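Fimbriae-associated protein Fap1 (PDB 3RGU) probably mediates attachment of Streptococcus parasanguinis to surfaces and contributes to oral biofilm formation, as a cell-wall-anchored fimbrial adhesin. Local coordinates at residues M34-A45 against L95-L106. Sequence-based numbering, arbitrary orientation.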
ATOM      1  N   MET A  34      -1.316   8.356  -3.714  1.00 78.37           N
ATOM      2  CA  MET A  34      -0.923   7.279  -2.817  1.00 76.66           C
ATOM      3  C   MET A  34      -1.399   5.967  -3.407  1.00 77.05           C
ATOM      4  O   MET A  34      -0.690   4.955  -3.386  1.00 79.69           O
ATOM      5  CB  MET A  34      -1.547   7.496  -1.439  1.00 76.00           C
ATOM      6  CG  MET A  34      -0.985   6.625  -0.335  1.00 75.51           C
ATOM      7  SD  MET A  34       0.810   6.757  -0.135  1.00 92.74           S
ATOM      8  CE  MET A  34       1.069   8.531   0.052  1.00 94.25           C
ATOM      9  N   ILE A  35      -2.615   5.991  -3.937  1.00 74.55           N
ATOM     10  CA  ILE A  35      -3.174   4.839  -4.622  1.00 74.86           C
ATOM     11  C   ILE A  35      -2.282   4.318  -5.749  1.00 72.47           C
ATOM     12  O   ILE A  35      -2.036   3.125  -5.829  1.00 75.95           O
ATOM     13  CB  ILE A  35      -4.593   5.117  -5.139  1.00 70.19           C
ATOM     14  CG1 ILE A  35      -5.578   4.941  -3.995  1.00 67.43           C
ATOM     15  CG2 ILE A  35      -4.949   4.160  -6.253  1.00 67.76           C
ATOM     16  CD1 ILE A  35      -6.950   5.449  -4.289  1.00 68.76           C
ATOM     17  N   SER A  36      -1.779   5.192  -6.603  1.00 71.60           N
ATOM     18  CA  SER A  36      -0.970   4.702  -7.695  1.00 73.26           C
ATOM     19  C   SER A  36       0.430   4.310  -7.202  1.00 70.02           C
ATOM     20  O   SER A  36       1.092   3.458  -7.781  1.00 73.53           O
ATOM     21  CB  SER A  36      -0.933   5.714  -8.831  1.00 79.60           C
ATOM     22  OG  SER A  36      -0.159   6.835  -8.470  1.00 96.51           O
ATOM     23  N   GLU A  37       0.865   4.892  -6.101  1.00 68.73           N
ATOM     24  CA  GLU A  37       2.128   4.477  -5.510  1.00 73.16           C
ATOM     25  C   GLU A  37       2.026   3.083  -4.875  1.00 69.98           C
ATOM     26  O   GLU A  37       2.942   2.252  -4.985  1.00 66.40           O
ATOM     27  CB  GLU A  37       2.552   5.501  -4.473  1.00 83.47           C
ATOM     28  CG  GLU A  37       3.958   5.342  -3.931  1.00 91.86           C
ATOM     29  CD  GLU A  37       4.272   6.380  -2.846  1.00111.84           C
ATOM     30  OE1 GLU A  37       3.524   7.387  -2.729  1.00117.40           O
ATOM     31  OE2 GLU A  37       5.265   6.190  -2.103  1.00116.10           O
ATOM     32  N   ALA A  38       0.899   2.829  -4.221  1.00 65.46           N
ATOM     33  CA  ALA A  38       0.679   1.562  -3.550  1.00 60.78           C
ATOM     34  C   ALA A  38       0.644   0.440  -4.556  1.00 60.74           C
ATOM     35  O   ALA A  38       1.239  -0.609  -4.323  1.00 60.97           O
ATOM     36  CB  ALA A  38      -0.598   1.595  -2.788  1.00 62.55           C
ATOM     37  N   GLU A  39      -0.054   0.680  -5.669  1.00 58.31           N
ATOM     38  CA  GLU A  39      -0.161  -0.269  -6.777  1.00 61.16           C
ATOM     39  C   GLU A  39       1.217  -0.702  -7.274  1.00 66.93           C
ATOM     40  O   GLU A  39       1.491  -1.897  -7.487  1.00 70.90           O
ATOM     41  CB  GLU A  39      -0.932   0.354  -7.937  1.00 56.93           C
ATOM     42  CG  GLU A  39      -2.422   0.443  -7.729  1.00 62.00           C
ATOM     43  CD  GLU A  39      -3.114   1.374  -8.729  1.00 74.14           C
ATOM     44  OE1 GLU A  39      -2.424   2.104  -9.486  1.00 80.63           O
ATOM     45  OE2 GLU A  39      -4.368   1.382  -8.756  1.00 79.27           O
ATOM     46  N   VAL A  40       2.093   0.280  -7.464  1.00 66.89           N
ATOM     47  CA  VAL A  40       3.407  -0.008  -8.009  1.00 64.70           C
ATOM     48  C   VAL A  40       4.260  -0.834  -7.050  1.00 64.62           C
ATOM     49  O   VAL A  40       4.870  -1.814  -7.471  1.00 63.89           O
ATOM     50  CB  VAL A  40       4.104   1.256  -8.509  1.00 64.52           C
ATOM     51  CG1 VAL A  40       5.613   1.057  -8.565  1.00 63.56           C
ATOM     52  CG2 VAL A  40       3.553   1.615  -9.874  1.00 62.69           C
ATOM     53  N   LEU A  41       4.263  -0.481  -5.770  1.00 61.78           N
ATOM     54  CA  LEU A  41       5.007  -1.279  -4.813  1.00 63.30           C
ATOM     55  C   LEU A  41       4.453  -2.673  -4.724  1.00 60.51           C
ATOM     56  O   LEU A  41       5.199  -3.633  -4.625  1.00 59.70           O
ATOM     57  CB  LEU A  41       4.978  -0.646  -3.440  1.00 72.09           C
ATOM     58  CG  LEU A  41       5.898   0.544  -3.194  1.00 79.95           C
ATOM     59  CD1 LEU A  41       6.020   0.678  -1.716  1.00 81.94           C
ATOM     60  CD2 LEU A  41       7.269   0.344  -3.791  1.00 79.68           C
ATOM     61  N   ASN A  42       3.131  -2.780  -4.757  1.00 62.41           N
ATOM     62  CA  ASN A  42       2.469  -4.076  -4.721  1.00 66.08           C
ATOM     63  C   ASN A  42       2.862  -4.975  -5.897  1.00 68.66           C
ATOM     64  O   ASN A  42       3.105  -6.171  -5.714  1.00 67.48           O
ATOM     65  CB  ASN A  42       0.947  -3.904  -4.665  1.00 70.75           C
ATOM     66  CG  ASN A  42       0.425  -3.701  -3.248  1.00 69.10           C
ATOM     67  OD1 ASN A  42       1.192  -3.499  -2.314  1.00 71.29           O
ATOM     68  ND2 ASN A  42      -0.889  -3.769  -3.086  1.00 68.14           N
ATOM     69  N   ASP A  43       2.914  -4.390  -7.097  1.00 68.48           N
ATOM     70  CA  ASP A  43       3.436  -5.062  -8.280  1.00 66.50           C
ATOM     71  C   ASP A  43       4.883  -5.508  -8.055  1.00 70.94           C
ATOM     72  O   ASP A  43       5.214  -6.689  -8.222  1.00 72.64           O
ATOM     73  CB  ASP A  43       3.333  -4.148  -9.495  1.00 67.49           C
ATOM     74  CG  ASP A  43       1.902  -3.990  -9.982  1.00 78.40           C
ATOM     75  OD1 ASP A  43       1.070  -4.868  -9.675  1.00 85.68           O
ATOM     76  OD2 ASP A  43       1.591  -2.997 -10.677  1.00 80.17           O
ATOM     77  N   MET A  44       5.736  -4.578  -7.639  1.00 68.74           N
ATOM     78  CA  MET A  44       7.123  -4.920  -7.364  1.00 69.94           C
ATOM     79  C   MET A  44       7.244  -6.053  -6.372  1.00 68.43           C
ATOM     80  O   MET A  44       8.122  -6.886  -6.497  1.00 71.72           O
ATOM     81  CB  MET A  44       7.914  -3.716  -6.851  1.00 71.99           C
ATOM     82  CG  MET A  44       7.960  -2.564  -7.819  1.00 80.95           C
ATOM     83  SD  MET A  44       8.321  -3.091  -9.504  1.00 87.72           S
ATOM     84  CE  MET A  44      10.021  -3.655  -9.298  1.00 91.37           C
ATOM     85  N   ALA A  45       6.370  -6.081  -5.382  1.00 65.40           N
ATOM     86  CA  ALA A  45       6.537  -7.033  -4.317  1.00 67.72           C
ATOM     87  C   ALA A  45       6.145  -8.409  -4.819  1.00 70.15           C
ATOM     88  O   ALA A  45       6.789  -9.413  -4.489  1.00 73.88           O
ATOM     89  CB  ALA A  45       5.699  -6.630  -3.131  1.00 68.99           C
ATOM     90  N   LEU A  95      -3.263   3.877   4.345  1.00 63.51           N
ATOM     91  CA  LEU A  95      -2.726   3.392   3.090  1.00 65.16           C
ATOM     92  C   LEU A  95      -1.269   3.817   2.943  1.00 66.39           C
ATOM     93  O   LEU A  95      -0.440   3.040   2.464  1.00 67.89           O
ATOM     94  CB  LEU A  95      -3.553   3.857   1.885  1.00 65.25           C
ATOM     95  CG  LEU A  95      -3.005   3.327   0.542  1.00 65.42           C
ATOM     96  CD1 LEU A  95      -3.112   1.797   0.441  1.00 63.93           C
ATOM     97  CD2 LEU A  95      -3.670   3.993  -0.661  1.00 67.88           C
ATOM     98  N   GLY A  96      -0.965   5.038   3.371  1.00 63.27           N
ATOM     99  CA  GLY A  96       0.392   5.560   3.307  1.00 60.25           C
ATOM    100  C   GLY A  96       1.326   4.749   4.178  1.00 64.66           C
ATOM    101  O   GLY A  96       2.394   4.344   3.729  1.00 67.54           O
ATOM    102  N   ASN A  97       0.906   4.495   5.417  1.00 66.14           N
ATOM    103  CA  ASN A  97       1.712   3.758   6.385  1.00 64.92           C
ATOM    104  C   ASN A  97       2.007   2.352   5.925  1.00 64.26           C
ATOM    105  O   ASN A  97       3.128   1.869   6.068  1.00 70.20           O
ATOM    106  CB  ASN A  97       1.017   3.713   7.754  1.00 68.69           C
ATOM    107  CG  ASN A  97       1.043   5.059   8.482  1.00 67.99           C
ATOM    108  OD1 ASN A  97       1.979   5.864   8.330  1.00 60.61           O
ATOM    109  ND2 ASN A  97       0.008   5.302   9.286  1.00 71.01           N
ATOM    110  N   ASN A  98       0.991   1.697   5.375  1.00 64.30           N
ATOM    111  CA  ASN A  98       1.159   0.371   4.805  1.00 59.76           C
ATOM    112  C   ASN A  98       2.136   0.363   3.647  1.00 60.81           C
ATOM    113  O   ASN A  98       3.031  -0.476   3.620  1.00 65.36           O
ATOM    114  CB  ASN A  98      -0.182  -0.219   4.394  1.00 57.67           C
ATOM    115  CG  ASN A  98      -0.939  -0.783   5.571  1.00 60.92           C
ATOM    116  OD1 ASN A  98      -0.462  -0.739   6.705  1.00 64.38           O
ATOM    117  ND2 ASN A  98      -2.129  -1.315   5.317  1.00 63.16           N
ATOM    118  N   THR A  99       1.966   1.303   2.717  1.00 58.59           N
ATOM    119  CA  THR A  99       2.859   1.485   1.572  1.00 59.74           C
ATOM    120  C   THR A  99       4.276   1.762   2.076  1.00 64.18           C
ATOM    121  O   THR A  99       5.241   1.190   1.575  1.00 67.04           O
ATOM    122  CB  THR A  99       2.407   2.674   0.717  1.00 58.14           C
ATOM    123  OG1 THR A  99       1.144   2.374   0.121  1.00 60.77           O
ATOM    124  CG2 THR A  99       3.368   2.938  -0.386  1.00 62.26           C
ATOM    125  N   GLN A 100       4.406   2.633   3.065  1.00 65.74           N
ATOM    126  CA  GLN A 100       5.719   2.939   3.585  1.00 69.72           C
ATOM    127  C   GLN A 100       6.402   1.665   4.068  1.00 69.92           C
ATOM    128  O   GLN A 100       7.526   1.368   3.682  1.00 77.54           O
ATOM    129  CB  GLN A 100       5.642   4.011   4.662  1.00 76.53           C
ATOM    130  CG  GLN A 100       6.992   4.484   5.134  1.00 87.25           C
ATOM    131  CD  GLN A 100       7.771   5.168   4.030  1.00107.09           C
ATOM    132  OE1 GLN A 100       7.325   6.176   3.477  1.00121.85           O
ATOM    133  NE2 GLN A 100       8.944   4.617   3.692  1.00112.82           N
ATOM    134  N   ALA A 101       5.679   0.885   4.863  1.00 65.43           N
ATOM    135  CA  ALA A 101       6.222  -0.353   5.422  1.00 68.36           C
ATOM    136  C   ALA A 101       6.664  -1.415   4.410  1.00 71.61           C
ATOM    137  O   ALA A 101       7.700  -2.067   4.577  1.00 71.53           O
ATOM    138  CB  ALA A 101       5.162  -0.912   6.356  1.00 64.97           C
ATOM    139  N   LEU A 102       5.858  -1.569   3.363  1.00 71.17           N
ATOM    140  CA  LEU A 102       6.160  -2.444   2.255  1.00 68.93           C
ATOM    141  C   LEU A 102       7.457  -2.014   1.604  1.00 74.92           C
ATOM    142  O   LEU A 102       8.268  -2.856   1.225  1.00 82.53           O
ATOM    143  CB  LEU A 102       5.040  -2.381   1.231  1.00 68.70           C
ATOM    144  CG  LEU A 102       5.140  -3.294   0.012  1.00 67.02           C
ATOM    145  CD1 LEU A 102       5.232  -4.762   0.436  1.00 63.93           C
ATOM    146  CD2 LEU A 102       3.950  -3.053  -0.915  1.00 63.02           C
ATOM    147  N   GLY A 103       7.650  -0.702   1.488  1.00 75.08           N
ATOM    148  CA  GLY A 103       8.903  -0.136   0.983  1.00 74.43           C
ATOM    149  C   GLY A 103      10.097  -0.624   1.782  1.00 74.42           C
ATOM    150  O   GLY A 103      11.051  -1.164   1.226  1.00 75.98           O
ATOM    151  N   ASN A 104      10.031  -0.469   3.096  1.00 75.41           N
ATOM    152  CA  ASN A 104      11.152  -0.863   3.936  1.00 82.77           C
ATOM    153  C   ASN A 104      11.409  -2.347   3.858  1.00 80.15           C
ATOM    154  O   ASN A 104      12.555  -2.777   3.900  1.00 84.63           O
ATOM    155  CB  ASN A 104      10.952  -0.431   5.390  1.00 84.92           C
ATOM    156  CG  ASN A 104      10.739   1.066   5.532  1.00 87.61           C
ATOM    157  OD1 ASN A 104       9.961   1.502   6.376  1.00 98.13           O
ATOM    158  ND2 ASN A 104      11.423   1.860   4.704  1.00 82.44           N
ATOM    159  N   GLU A 105      10.335  -3.120   3.736  1.00 80.66           N
ATOM    160  CA  GLU A 105      10.449  -4.560   3.599  1.00 83.10           C
ATOM    161  C   GLU A 105      11.205  -4.889   2.313  1.00 86.04           C
ATOM    162  O   GLU A 105      12.119  -5.717   2.309  1.00 84.21           O
ATOM    163  CB  GLU A 105       9.068  -5.205   3.603  1.00 80.82           C
ATOM    164  CG  GLU A 105       9.088  -6.722   3.539  1.00 87.75           C
ATOM    165  CD  GLU A 105       9.789  -7.364   4.726  1.00 99.93           C
ATOM    166  OE1 GLU A 105       9.650  -6.863   5.864  1.00 99.93           O
ATOM    167  OE2 GLU A 105      10.477  -8.385   4.517  1.00106.53           O
ATOM    168  N   LEU A 106      10.836  -4.209   1.232  1.00 83.45           N
ATOM    169  CA  LEU A 106      11.500  -4.388  -0.050  1.00 84.98           C
ATOM    170  C   LEU A 106      12.989  -4.039  -0.007  1.00 89.31           C
ATOM    171  O   LEU A 106      13.819  -4.774  -0.548  1.00 97.73           O
ATOM    172  CB  LEU A 106      10.792  -3.582  -1.134  1.00 77.75           C
ATOM    173  CG  LEU A 106       9.588  -4.264  -1.768  1.00 73.89           C
ATOM    174  CD1 LEU A 106       8.863  -3.273  -2.667  1.00 74.44           C
ATOM    175  CD2 LEU A 106      10.008  -5.508  -2.544  1.00 74.78           C
TER
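N42 and L102 meet at about a right angle through an amide oxygen and a methyl group: CD2 sits ahead of OD1, close to the amide plane, and so touches the group at its edge rather than over a face. The other flat group, the E37 carboxylate, differs: its extended chain carries it out to the more open margin of the contact, where T99 CG2 lies over one face at OE2, 4.1 Å away. Between the buried amide and the exposed carboxylate the packing follows a familiar rule, a knob set into a hole. L41 enters the space bounded by T99, L102, G103 and L106. Its CD1 faces T99 CG2 at 3.7 Å, CD2 goes to L106 CD1, and its CB takes L102 CD2 at 3.6 Å. L102 straddles the joint, since its second methyl, CD1, turns to A45 CB. One turn earlier, T99 OG1 faces A38 CB at 3.5 Å; this hydroxyl is satisfied within its own helix, donating to L95 O at 2.9 Å. That bond fixes the threonine's rotation and leaves CG2 directed at L41; T99 N reaches the same oxygen from the opposite face of the carbonyl plane. At the N-terminal end of both segments M34 and L95 slide past each other, CG against CD2 at 3.8 Å. The bent methionine chain, with chi2 at 56°, then lays SD against the CA of G96. I35 reaches L95 CD2 too, and also touches I78 of helix 54-79; N42 likewise turns ND2 to Q68 in a weak hydrogen bond. Contacts recurring at alternating four- and three-residue steps, on helices running the same way at 31° with axes 9.9 Å apart, mark the pairing of first and third helices in an up-down-up three-helix bundle.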